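Local coordinates for protein fiber (Bovine adenovirus 4, PDB 4UE0) that forms the trimeric head domain of the viral fibre, which probably attaches the virus to a receptor on the host cell, at residues 25-36 with 57-65. Residues are numbered along the deposited sequence; the frame is centred on the assembly and turned at random.
Sequences WQIIPSNIRYIY and DSGLESIFV
Trp25 holds CG between its backbone N and carbonyl carbon (chi1 61°), and with chi2 at -93° the indole lies flat under the turn of helix 58-61. One face of the ring takes the Gly59-Leu60 peptide. Gly59 O sits 3.4 Å above the ring plane, over its centre. Trp25 CZ2 comes within 3.3 Å of Gly59 CA, so the backbone itself packs on the indole. Leu60 CA makes a CH-pi contact over the five-membered ring, 4.1 Å from its centroid and 19° off the normal. Leu60 CD1 stays on that side of the ring plane and meets Trp25 CD1 (3.7 Å) beyond its rim. At the ring edge, in plane, a water accepts from Trp25 NE1 (2.8 Å) and donates to Asp57 OD2, so it bridges the indole N-H to the N-cap carboxylate of the helix. Asp57 OD2 also accepts from Leu60 N, which arrives from above the carboxylate plane, while OD1 forms a salt bridge with Arg12.

In the fold, the short helix and the turn after it lie across one side of the antiparallel sheet of strands 8-16, 19-29, 34-40 and 114-120. No direct hydrogen bond joins the two segments. Ser62 OG donates to Gly59 O (2.6 Å) in the carbonyl plane, and this bond fixes the hydroxyl over the same indole face. Ile27 CD1 touches Ser62 OG as well. Ile63 places CG2 beside its backbone N, anti to the carbonyl carbon. Ile63 CG2 touches both Trp25 CE3 and Ile27 CG1, the latter at 3.8 Å from Ile63 CG2. Farther along, Tyr36 CD1 packs against the Ile63 backbone and CB. Val65 CG2 lies 3.9 Å from Tyr36 OH, with the two side chains crossing at about a right angle.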
loop_
_atom_site.group_PDB
_atom_site.type_symbol
_atom_site.label_atom_id
_atom_site.label_comp_id
_atom_site.label_asym_id
_atom_site.label_seq_id
_atom_site.Cartn_x
_atom_site.Cartn_y
_atom_site.Cartn_z
ATOM N N TRP A 25 1.897 7.206 -12.442
ATOM C CA TRP A 25 2.298 8.369 -11.668
ATOM C C TRP A 25 1.167 9.370 -11.614
ATOM O O TRP A 25 0.289 9.399 -12.509
ATOM C CB TRP A 25 3.571 9.003 -12.251
ATOM C CG TRP A 25 3.411 9.490 -13.668
ATOM C CD1 TRP A 25 3.693 8.795 -14.834
ATOM C CD2 TRP A 25 2.908 10.762 -14.077
ATOM N NE1 TRP A 25 3.388 9.574 -15.922
ATOM C CE2 TRP A 25 2.904 10.781 -15.487
ATOM C CE3 TRP A 25 2.457 11.891 -13.387
ATOM C CZ2 TRP A 25 2.463 11.903 -16.226
ATOM C CZ3 TRP A 25 2.014 13.006 -14.120
ATOM C CH2 TRP A 25 2.027 13.004 -15.521
ATOM N N GLN A 26 1.165 10.166 -10.539
ATOM C CA GLN A 26 0.182 11.248 -10.375
ATOM C C GLN A 26 0.829 12.414 -9.643
ATOM O O GLN A 26 1.695 12.234 -8.769
ATOM C CB GLN A 26 -1.083 10.825 -9.588
ATOM C CG GLN A 26 -1.616 9.417 -9.803
ATOM C CD GLN A 26 -2.442 8.926 -8.614
ATOM O OE1 GLN A 26 -2.374 7.752 -8.222
ATOM N NE2 GLN A 26 -3.214 9.834 -8.021
ATOM N N ILE A 27 0.409 13.617 -10.016
ATOM C CA ILE A 27 0.730 14.837 -9.283
ATOM C C ILE A 27 -0.618 15.407 -8.843
ATOM O O ILE A 27 -1.482 15.685 -9.671
ATOM C CB ILE A 27 1.505 15.862 -10.120
ATOM C CG1 ILE A 27 2.786 15.224 -10.628
ATOM C CG2 ILE A 27 1.791 17.112 -9.280
ATOM C CD1 ILE A 27 3.597 16.117 -11.553
ATOM N N ILE A 28 -0.770 15.563 -7.538
ATOM C CA ILE A 28 -1.979 16.114 -6.974
ATOM C C ILE A 28 -1.634 17.460 -6.337
ATOM O O ILE A 28 -1.072 17.500 -5.268
ATOM C CB ILE A 28 -2.601 15.143 -5.957
ATOM C CG1 ILE A 28 -2.873 13.780 -6.613
ATOM C CG2 ILE A 28 -3.880 15.735 -5.390
ATOM C CD1 ILE A 28 -3.122 12.663 -5.635
ATOM N N PRO A 29 -1.926 18.567 -7.041
ATOM C CA PRO A 29 -1.604 19.885 -6.514
ATOM C C PRO A 29 -2.699 20.400 -5.597
ATOM O O PRO A 29 -3.883 20.085 -5.801
ATOM C CB PRO A 29 -1.484 20.746 -7.775
ATOM C CG PRO A 29 -2.338 20.067 -8.792
ATOM C CD PRO A 29 -2.559 18.639 -8.370
ATOM N N SER A 30 -2.287 21.158 -4.582
ATOM C CA SER A 30 -3.186 21.964 -3.737
ATOM C C SER A 30 -2.409 23.176 -3.198
ATOM O O SER A 30 -1.180 23.295 -3.392
ATOM C CB SER A 30 -3.799 21.140 -2.587
ATOM O OG SER A 30 -2.996 21.107 -1.409
ATOM N N ASN A 31 -3.129 24.070 -2.527
ATOM C CA ASN A 31 -2.516 25.253 -1.886
ATOM C C ASN A 31 -1.930 24.905 -0.513
ATOM O O ASN A 31 -1.336 25.764 0.161
ATOM C CB ASN A 31 -3.513 26.439 -1.802
ATOM C CG ASN A 31 -4.827 26.084 -1.098
ATOM O OD1 ASN A 31 -4.975 25.026 -0.470
ATOM N ND2 ASN A 31 -5.785 27.000 -1.176
ATOM N N ILE A 32 -2.106 23.642 -0.115
ATOM C CA ILE A 32 -1.499 23.104 1.100
ATOM C C ILE A 32 -0.187 22.382 0.738
ATOM O O ILE A 32 0.832 22.549 1.429
ATOM C CB ILE A 32 -2.447 22.099 1.818
ATOM C CG1 ILE A 32 -3.833 22.725 2.057
ATOM C CG2 ILE A 32 -1.809 21.566 3.111
ATOM C CD1 ILE A 32 -4.784 21.817 2.811
ATOM N N ARG A 33 -0.216 21.593 -0.346
ATOM C CA ARG A 33 0.909 20.745 -0.709
ATOM C C ARG A 33 0.759 20.222 -2.147
ATOM O O ARG A 33 -0.345 20.271 -2.720
ATOM C CB ARG A 33 0.988 19.551 0.259
ATOM C CG ARG A 33 -0.262 18.659 0.274
ATOM C CD ARG A 33 0.021 17.330 0.995
ATOM N NE ARG A 33 -1.158 16.462 1.122
ATOM C CZ ARG A 33 -1.139 15.166 1.459
ATOM N NH1 ARG A 33 -0.009 14.522 1.677
ATOM N NH2 ARG A 33 -2.292 14.494 1.558
ATOM N N TYR A 34 1.859 19.746 -2.739
ATOM C CA TYR A 34 1.769 18.875 -3.925
ATOM C C TYR A 34 2.114 17.480 -3.467
ATOM O O TYR A 34 3.049 17.298 -2.702
ATOM C CB TYR A 34 2.714 19.296 -5.056
ATOM C CG TYR A 34 2.203 20.430 -5.885
ATOM C CD1 TYR A 34 1.582 21.528 -5.295
ATOM C CD2 TYR A 34 2.347 20.415 -7.260
ATOM C CE1 TYR A 34 1.122 22.581 -6.056
ATOM C CE2 TYR A 34 1.887 21.461 -8.040
ATOM C CZ TYR A 34 1.270 22.540 -7.433
ATOM O OH TYR A 34 0.798 23.603 -8.187
ATOM N N ILE A 35 1.341 16.514 -3.941
ATOM C CA ILE A 35 1.625 15.100 -3.708
ATOM C C ILE A 35 2.093 14.475 -5.031
ATOM O O ILE A 35 1.473 14.676 -6.083
ATOM C CB ILE A 35 0.401 14.332 -3.215
ATOM C CG1 ILE A 35 -0.300 15.092 -2.107
ATOM C CG2 ILE A 35 0.827 12.966 -2.731
ATOM C CD1 ILE A 35 -1.668 14.524 -1.774
ATOM N N TYR A 36 3.202 13.746 -4.939
ATOM C CA TYR A 36 3.814 13.042 -6.065
ATOM C C TYR A 36 3.685 11.562 -5.764
ATOM O O TYR A 36 4.218 11.084 -4.765
ATOM C CB TYR A 36 5.280 13.433 -6.216
ATOM C CG TYR A 36 5.434 14.901 -6.480
ATOM C CD1 TYR A 36 5.314 15.388 -7.759
ATOM C CD2 TYR A 36 5.637 15.801 -5.444
ATOM C CE1 TYR A 36 5.397 16.744 -8.029
ATOM C CE2 TYR A 36 5.737 17.166 -5.698
ATOM C CZ TYR A 36 5.620 17.626 -6.998
ATOM O OH TYR A 36 5.718 18.960 -7.268
ATOM N N ASP A 57 10.147 8.934 -19.866
ATOM C CA ASP A 57 9.311 9.830 -20.637
ATOM C C ASP A 57 9.059 11.131 -19.845
ATOM O O ASP A 57 9.258 11.207 -18.615
ATOM C CB ASP A 57 7.970 9.119 -20.917
ATOM C CG ASP A 57 7.346 8.504 -19.639
ATOM O OD1 ASP A 57 7.816 7.458 -19.162
ATOM O OD2 ASP A 57 6.392 9.090 -19.125
ATOM N N SER A 58 8.581 12.151 -20.554
ATOM C CA SER A 58 8.276 13.455 -19.949
ATOM C C SER A 58 7.343 13.373 -18.727
ATOM O O SER A 58 7.563 14.062 -17.698
ATOM C CB SER A 58 7.635 14.356 -21.011
ATOM O OG SER A 58 6.389 13.822 -21.472
ATOM N N GLY A 59 6.296 12.552 -18.864
ATOM C CA GLY A 59 5.295 12.421 -17.818
ATOM C C GLY A 59 5.954 11.947 -16.532
ATOM O O GLY A 59 5.855 12.565 -15.477
ATOM N N LEU A 60 6.676 10.851 -16.628
ATOM C CA LEU A 60 7.252 10.258 -15.441
ATOM C C LEU A 60 8.336 11.139 -14.838
ATOM O O LEU A 60 8.490 11.257 -13.607
ATOM C CB LEU A 60 7.812 8.911 -15.815
ATOM C CG LEU A 60 8.166 7.975 -14.704
ATOM C CD1 LEU A 60 7.074 7.799 -13.644
ATOM C CD2 LEU A 60 8.473 6.654 -15.364
ATOM N N GLU A 61 9.121 11.766 -15.698
ATOM C CA GLU A 61 10.168 12.612 -15.181
ATOM C C GLU A 61 9.569 13.723 -14.305
ATOM O O GLU A 61 10.261 14.218 -13.412
ATOM C CB GLU A 61 10.982 13.246 -16.292
ATOM C CG GLU A 61 12.090 12.404 -16.894
ATOM C CD GLU A 61 12.972 13.226 -17.816
ATOM O OE1 GLU A 61 12.453 13.694 -18.846
ATOM O OE2 GLU A 61 14.166 13.419 -17.515
ATOM N N SER A 62 8.310 14.123 -14.570
ATOM C CA SER A 62 7.701 15.277 -13.898
ATOM C C SER A 62 7.487 15.079 -12.400
ATOM O O SER A 62 7.273 16.069 -11.692
ATOM C CB SER A 62 6.391 15.699 -14.606
ATOM O OG SER A 62 5.277 14.821 -14.390
ATOM N N ILE A 63 7.534 13.838 -11.907
ATOM C CA ILE A 63 7.281 13.616 -10.494
ATOM C C ILE A 63 8.577 13.664 -9.672
ATOM O O ILE A 63 8.533 13.608 -8.427
ATOM C CB ILE A 63 6.506 12.294 -10.210
ATOM C CG1 ILE A 63 7.370 11.052 -10.491
ATOM C CG2 ILE A 63 5.178 12.248 -10.960
ATOM C CD1 ILE A 63 6.793 9.777 -9.957
ATOM N N PHE A 64 9.727 13.736 -10.346
ATOM C CA PHE A 64 11.019 13.741 -9.651
ATOM C C PHE A 64 11.482 15.171 -9.427
ATOM O O PHE A 64 12.428 15.646 -10.032
ATOM C CB PHE A 64 12.080 12.907 -10.401
ATOM C CG PHE A 64 11.784 11.422 -10.410
ATOM C CD1 PHE A 64 10.909 10.894 -11.347
ATOM C CD2 PHE A 64 12.343 10.546 -9.463
ATOM C CE1 PHE A 64 10.623 9.560 -11.384
ATOM C CE2 PHE A 64 12.039 9.195 -9.497
ATOM C CZ PHE A 64 11.169 8.708 -10.452
ATOM N N VAL A 65 10.775 15.847 -8.534
ATOM C CA VAL A 65 11.002 17.253 -8.237
ATOM C C VAL A 65 11.888 17.393 -7.016
ATOM O O VAL A 65 12.656 18.342 -6.917
ATOM C CB VAL A 65 9.652 17.963 -7.979
ATOM C CG1 VAL A 65 9.835 19.325 -7.322
ATOM C CG2 VAL A 65 8.886 18.097 -9.290
HETATM O O HOH W 1 3.754 8.711 -18.521
#